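Local coordinates for DNR protein (PDB 2Z69) that probably acts as a DNA-binding transcription factor that regulates dissimilative nitrate respiration in Pseudomonas aeruginosa, here represented by its nitric-oxide-sensing domain, at residues 19-30 against 119-129. Residues are numbered along the deposited sequence; the frame is centred on the assembly and turned at random.
Sequences LFEPLSPVQLQE and YLRQLQDNTPL
Gln27 and Asp125 make the polar join on one flank of this contact. The extended side chain of Gln27 carries NE2 to Asp125, where it donates to the backbone O at 3.2 Å and to the carboxylate OD1 at 3.1 Å, each taking one of the two N-H groups. Both acceptors lie close to the amide plane of Gln27, yet NE2 itself stands above the carbonyl and carboxylate planes, and neither bond is straight, with N-H...acceptor angles of 139° and 136°. The other end of the amide is fixed within its own segment: Gln27 OE1 accepts from Ser24 N, while Gln27 N donates to Ser24 OG. This reciprocal pair is a capping box at the start of helix 25-33, so one glutamine both closes a helix end and bridges to Asp125, in the link between helices 116-123 and 127-140. A second polar link lies farther along, where Tyr119, its ring anti to the backbone N (chi1 -176°), donates OH to Leu19 O at 2.7 Å, in the carbonyl plane and on a lone pair. In this sensor domain, which has the cyclic nucleotide-binding fold of the CRP family, the contact ties the N-terminal helical region to helix 116-123 and the start of helix 127-140, whose first turn meets the second subunit through Thr127. Between the two polar links the packing is apolar. Leu129 spreads its methyls, CD1 meeting Pro22 CG at 3.7 Å and CD2 meeting Leu23 CD2 at 3.7 Å. Leu23 CD2 also reaches Gln122 CB at 3.9 Å, the two side chains crossing at about a right angle. Gln122 bends back at chi2 and slides past Gln27 in the opposite direction, its OE1 lying 3.4 Å from Gln27 CG and the amide planes nearly perpendicular.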
loop_
_atom_site.group_PDB
_atom_site.type_symbol
_atom_site.label_atom_id
_atom_site.label_comp_id
_atom_site.label_asym_id
_atom_site.label_seq_id
_atom_site.Cartn_x
_atom_site.Cartn_y
_atom_site.Cartn_z
ATOM N N LEU B 19 14.196 0.057 4.517
ATOM C CA LEU B 19 13.074 0.134 5.484
ATOM C C LEU B 19 13.275 1.176 6.581
ATOM O O LEU B 19 12.304 1.614 7.231
ATOM C CB LEU B 19 12.776 -1.237 6.115
ATOM C CG LEU B 19 11.918 -2.169 5.260
ATOM C CD1 LEU B 19 11.530 -3.414 6.019
ATOM C CD2 LEU B 19 10.676 -1.459 4.715
ATOM N N PHE B 20 14.537 1.557 6.779
ATOM C CA PHE B 20 14.946 2.426 7.872
ATOM C C PHE B 20 15.602 3.686 7.336
ATOM O O PHE B 20 15.773 4.647 8.072
ATOM C CB PHE B 20 15.911 1.698 8.832
ATOM C CG PHE B 20 15.441 0.338 9.246
ATOM C CD1 PHE B 20 15.860 -0.798 8.558
ATOM C CD2 PHE B 20 14.557 0.192 10.295
ATOM C CE1 PHE B 20 15.414 -2.078 8.938
ATOM C CE2 PHE B 20 14.092 -1.066 10.660
ATOM C CZ PHE B 20 14.534 -2.202 9.986
ATOM N N GLU B 21 15.968 3.665 6.054
ATOM C CA GLU B 21 16.628 4.808 5.389
ATOM C C GLU B 21 15.878 6.145 5.514
ATOM O O GLU B 21 16.477 7.151 5.940
ATOM C CB GLU B 21 16.930 4.469 3.913
ATOM C CG GLU B 21 17.025 5.668 2.963
ATOM C CD GLU B 21 18.230 6.540 3.235
ATOM O OE1 GLU B 21 19.207 6.026 3.824
ATOM O OE2 GLU B 21 18.200 7.740 2.866
ATOM N N PRO B 22 14.573 6.181 5.143
ATOM C CA PRO B 22 13.871 7.483 5.171
ATOM C C PRO B 22 13.621 8.026 6.588
ATOM O O PRO B 22 13.197 9.183 6.746
ATOM C CB PRO B 22 12.542 7.189 4.456
ATOM C CG PRO B 22 12.705 5.810 3.820
ATOM C CD PRO B 22 13.689 5.095 4.676
ATOM N N LEU B 23 13.893 7.195 7.599
ATOM C CA LEU B 23 13.799 7.602 8.993
ATOM C C LEU B 23 14.912 8.569 9.347
ATOM O O LEU B 23 16.039 8.427 8.859
ATOM C CB LEU B 23 13.870 6.387 9.915
ATOM C CG LEU B 23 12.688 5.416 9.877
ATOM C CD1 LEU B 23 12.918 4.268 10.851
ATOM C CD2 LEU B 23 11.393 6.131 10.207
ATOM N N SER B 24 14.582 9.559 10.183
ATOM C CA SER B 24 15.565 10.473 10.746
ATOM C C SER B 24 16.361 9.693 11.774
ATOM O O SER B 24 15.870 8.682 12.270
ATOM C CB SER B 24 14.872 11.650 11.435
ATOM O OG SER B 24 14.081 11.199 12.525
ATOM N N PRO B 25 17.597 10.144 12.083
ATOM C CA PRO B 25 18.383 9.637 13.220
ATOM C C PRO B 25 17.574 9.471 14.517
ATOM O O PRO B 25 17.718 8.461 15.208
ATOM C CB PRO B 25 19.457 10.712 13.394
ATOM C CG PRO B 25 19.682 11.203 12.008
ATOM C CD PRO B 25 18.357 11.133 11.293
ATOM N N VAL B 26 16.725 10.451 14.824
ATOM C CA VAL B 26 15.880 10.421 16.021
ATOM C C VAL B 26 14.921 9.226 15.997
ATOM O O VAL B 26 14.856 8.460 16.957
ATOM C CB VAL B 26 15.074 11.741 16.192
ATOM C CG1 VAL B 26 14.365 11.773 17.552
ATOM C CG2 VAL B 26 15.983 12.942 16.041
ATOM N N GLN B 27 14.197 9.077 14.891
ATOM C CA GLN B 27 13.218 7.994 14.709
ATOM C C GLN B 27 13.854 6.618 14.748
ATOM O O GLN B 27 13.280 5.685 15.306
ATOM C CB GLN B 27 12.431 8.188 13.404
ATOM C CG GLN B 27 11.406 9.339 13.486
ATOM C CD GLN B 27 10.864 9.763 12.130
ATOM O OE1 GLN B 27 11.416 9.420 11.085
ATOM N NE2 GLN B 27 9.784 10.533 12.146
ATOM N N LEU B 28 15.046 6.508 14.165
ATOM C CA LEU B 28 15.801 5.256 14.126
ATOM C C LEU B 28 16.217 4.814 15.531
ATOM O O LEU B 28 16.058 3.644 15.894
ATOM C CB LEU B 28 17.025 5.401 13.211
ATOM C CG LEU B 28 17.727 4.130 12.748
ATOM C CD1 LEU B 28 16.737 3.004 12.405
ATOM C CD2 LEU B 28 18.612 4.439 11.567
ATOM N N GLN B 29 16.734 5.766 16.307
ATOM C CA GLN B 29 17.100 5.575 17.704
ATOM C C GLN B 29 15.911 5.029 18.495
ATOM O O GLN B 29 16.051 4.082 19.252
ATOM C CB GLN B 29 17.587 6.923 18.288
ATOM C CG GLN B 29 18.202 6.889 19.696
ATOM C CD GLN B 29 18.296 8.285 20.361
ATOM O OE1 GLN B 29 17.281 8.910 20.695
ATOM N NE2 GLN B 29 19.522 8.757 20.569
ATOM N N GLU B 30 14.736 5.623 18.298
ATOM C CA GLU B 30 13.528 5.236 19.033
ATOM C C GLU B 30 13.086 3.807 18.685
ATOM O O GLU B 30 12.619 3.059 19.549
ATOM C CB GLU B 30 12.400 6.245 18.782
ATOM C CG GLU B 30 11.161 6.051 19.671
ATOM C CD GLU B 30 10.107 7.148 19.525
ATOM O OE1 GLU B 30 10.403 8.224 18.953
ATOM O OE2 GLU B 30 8.970 6.940 20.002
ATOM N N TYR B 119 7.244 0.372 14.695
ATOM C CA TYR B 119 7.605 0.829 13.351
ATOM C C TYR B 119 6.479 1.717 12.782
ATOM O O TYR B 119 6.729 2.830 12.281
ATOM C CB TYR B 119 7.938 -0.363 12.441
ATOM C CG TYR B 119 8.418 0.008 11.052
ATOM C CD1 TYR B 119 9.719 0.450 10.828
ATOM C CD2 TYR B 119 7.560 -0.070 9.963
ATOM C CE1 TYR B 119 10.151 0.781 9.534
ATOM C CE2 TYR B 119 7.980 0.272 8.687
ATOM C CZ TYR B 119 9.277 0.681 8.479
ATOM O OH TYR B 119 9.660 1.002 7.200
ATOM N N LEU B 120 5.240 1.245 12.929
ATOM C CA LEU B 120 4.083 1.942 12.404
ATOM C C LEU B 120 3.860 3.283 13.107
ATOM O O LEU B 120 3.293 4.207 12.530
ATOM C CB LEU B 120 2.829 1.053 12.491
ATOM C CG LEU B 120 2.751 -0.158 11.542
ATOM C CD1 LEU B 120 1.655 -1.141 11.972
ATOM C CD2 LEU B 120 2.498 0.335 10.109
ATOM N N ARG B 121 4.342 3.396 14.336
ATOM C CA ARG B 121 4.322 4.661 15.045
ATOM C C ARG B 121 5.215 5.704 14.372
ATOM O O ARG B 121 4.838 6.882 14.299
ATOM C CB ARG B 121 4.749 4.448 16.490
ATOM C CG ARG B 121 3.975 5.284 17.532
ATOM C CD ARG B 121 4.366 4.823 18.950
ATOM N NE ARG B 121 4.049 3.418 19.148
ATOM C CZ ARG B 121 4.787 2.555 19.844
ATOM N NH1 ARG B 121 5.924 2.937 20.428
ATOM N NH2 ARG B 121 4.388 1.293 19.940
ATOM N N GLN B 122 6.390 5.283 13.899
ATOM C CA GLN B 122 7.327 6.180 13.178
ATOM C C GLN B 122 6.729 6.588 11.854
ATOM O O GLN B 122 6.845 7.735 11.413
ATOM C CB GLN B 122 8.676 5.502 12.887
ATOM C CG GLN B 122 9.334 4.890 14.078
ATOM C CD GLN B 122 9.308 5.815 15.261
ATOM O OE1 GLN B 122 9.923 6.887 15.243
ATOM N NE2 GLN B 122 8.570 5.422 16.298
ATOM N N LEU B 123 6.097 5.609 11.219
ATOM C CA LEU B 123 5.465 5.787 9.932
ATOM C C LEU B 123 4.439 6.903 9.985
ATOM O O LEU B 123 4.365 7.713 9.074
ATOM C CB LEU B 123 4.826 4.464 9.493
ATOM C CG LEU B 123 4.298 4.316 8.082
ATOM C CD1 LEU B 123 5.374 4.673 7.123
ATOM C CD2 LEU B 123 3.880 2.875 7.884
ATOM N N GLN B 124 3.660 6.947 11.060
ATOM C CA GLN B 124 2.636 7.966 11.242
ATOM C C GLN B 124 3.160 9.406 11.230
ATOM O O GLN B 124 2.369 10.329 11.077
ATOM C CB GLN B 124 1.846 7.711 12.515
ATOM C CG GLN B 124 1.054 6.406 12.489
ATOM C CD GLN B 124 0.493 6.061 13.853
ATOM O OE1 GLN B 124 0.208 6.950 14.659
ATOM N NE2 GLN B 124 0.333 4.761 14.124
ATOM N N ASP B 125 4.468 9.597 11.404
ATOM C CA ASP B 125 5.078 10.901 11.133
ATOM C C ASP B 125 6.306 10.863 10.211
ATOM O O ASP B 125 7.295 11.576 10.413
ATOM C CB ASP B 125 5.345 11.694 12.419
ATOM C CG ASP B 125 6.353 11.025 13.326
ATOM O OD1 ASP B 125 7.359 11.683 13.683
ATOM O OD2 ASP B 125 6.130 9.850 13.698
ATOM N N ASN B 126 6.233 10.022 9.192
ATOM C CA ASN B 126 7.208 10.039 8.114
ATOM C C ASN B 126 6.475 9.806 6.794
ATOM O O ASN B 126 6.326 8.667 6.363
ATOM C CB ASN B 126 8.302 8.980 8.333
ATOM C CG ASN B 126 9.545 9.223 7.471
ATOM O OD1 ASN B 126 10.668 9.207 7.968
ATOM N ND2 ASN B 126 9.345 9.465 6.195
ATOM N N THR B 127 6.013 10.887 6.165
ATOM C CA THR B 127 5.328 10.775 4.853
ATOM C C THR B 127 6.189 10.083 3.791
ATOM O O THR B 127 5.698 9.172 3.168
ATOM C CB THR B 127 4.822 12.105 4.308
ATOM O OG1 THR B 127 4.589 12.997 5.391
ATOM C CG2 THR B 127 3.531 11.918 3.528
ATOM N N PRO B 128 7.479 10.476 3.624
ATOM C CA PRO B 128 8.343 9.796 2.667
ATOM C C PRO B 128 8.332 8.275 2.853
ATOM O O PRO B 128 8.176 7.548 1.874
ATOM C CB PRO B 128 9.730 10.364 2.991
ATOM C CG PRO B 128 9.455 11.741 3.464
ATOM C CD PRO B 128 8.203 11.575 4.298
ATOM N N LEU B 129 8.465 7.801 4.093
ATOM C CA LEU B 129 8.429 6.365 4.368
ATOM C C LEU B 129 7.079 5.752 4.013
ATOM O O LEU B 129 7.035 4.689 3.396
ATOM C CB LEU B 129 8.813 6.056 5.825
ATOM C CG LEU B 129 8.957 4.586 6.235
ATOM C CD1 LEU B 129 10.027 3.882 5.437
ATOM C CD2 LEU B 129 9.208 4.439 7.738
#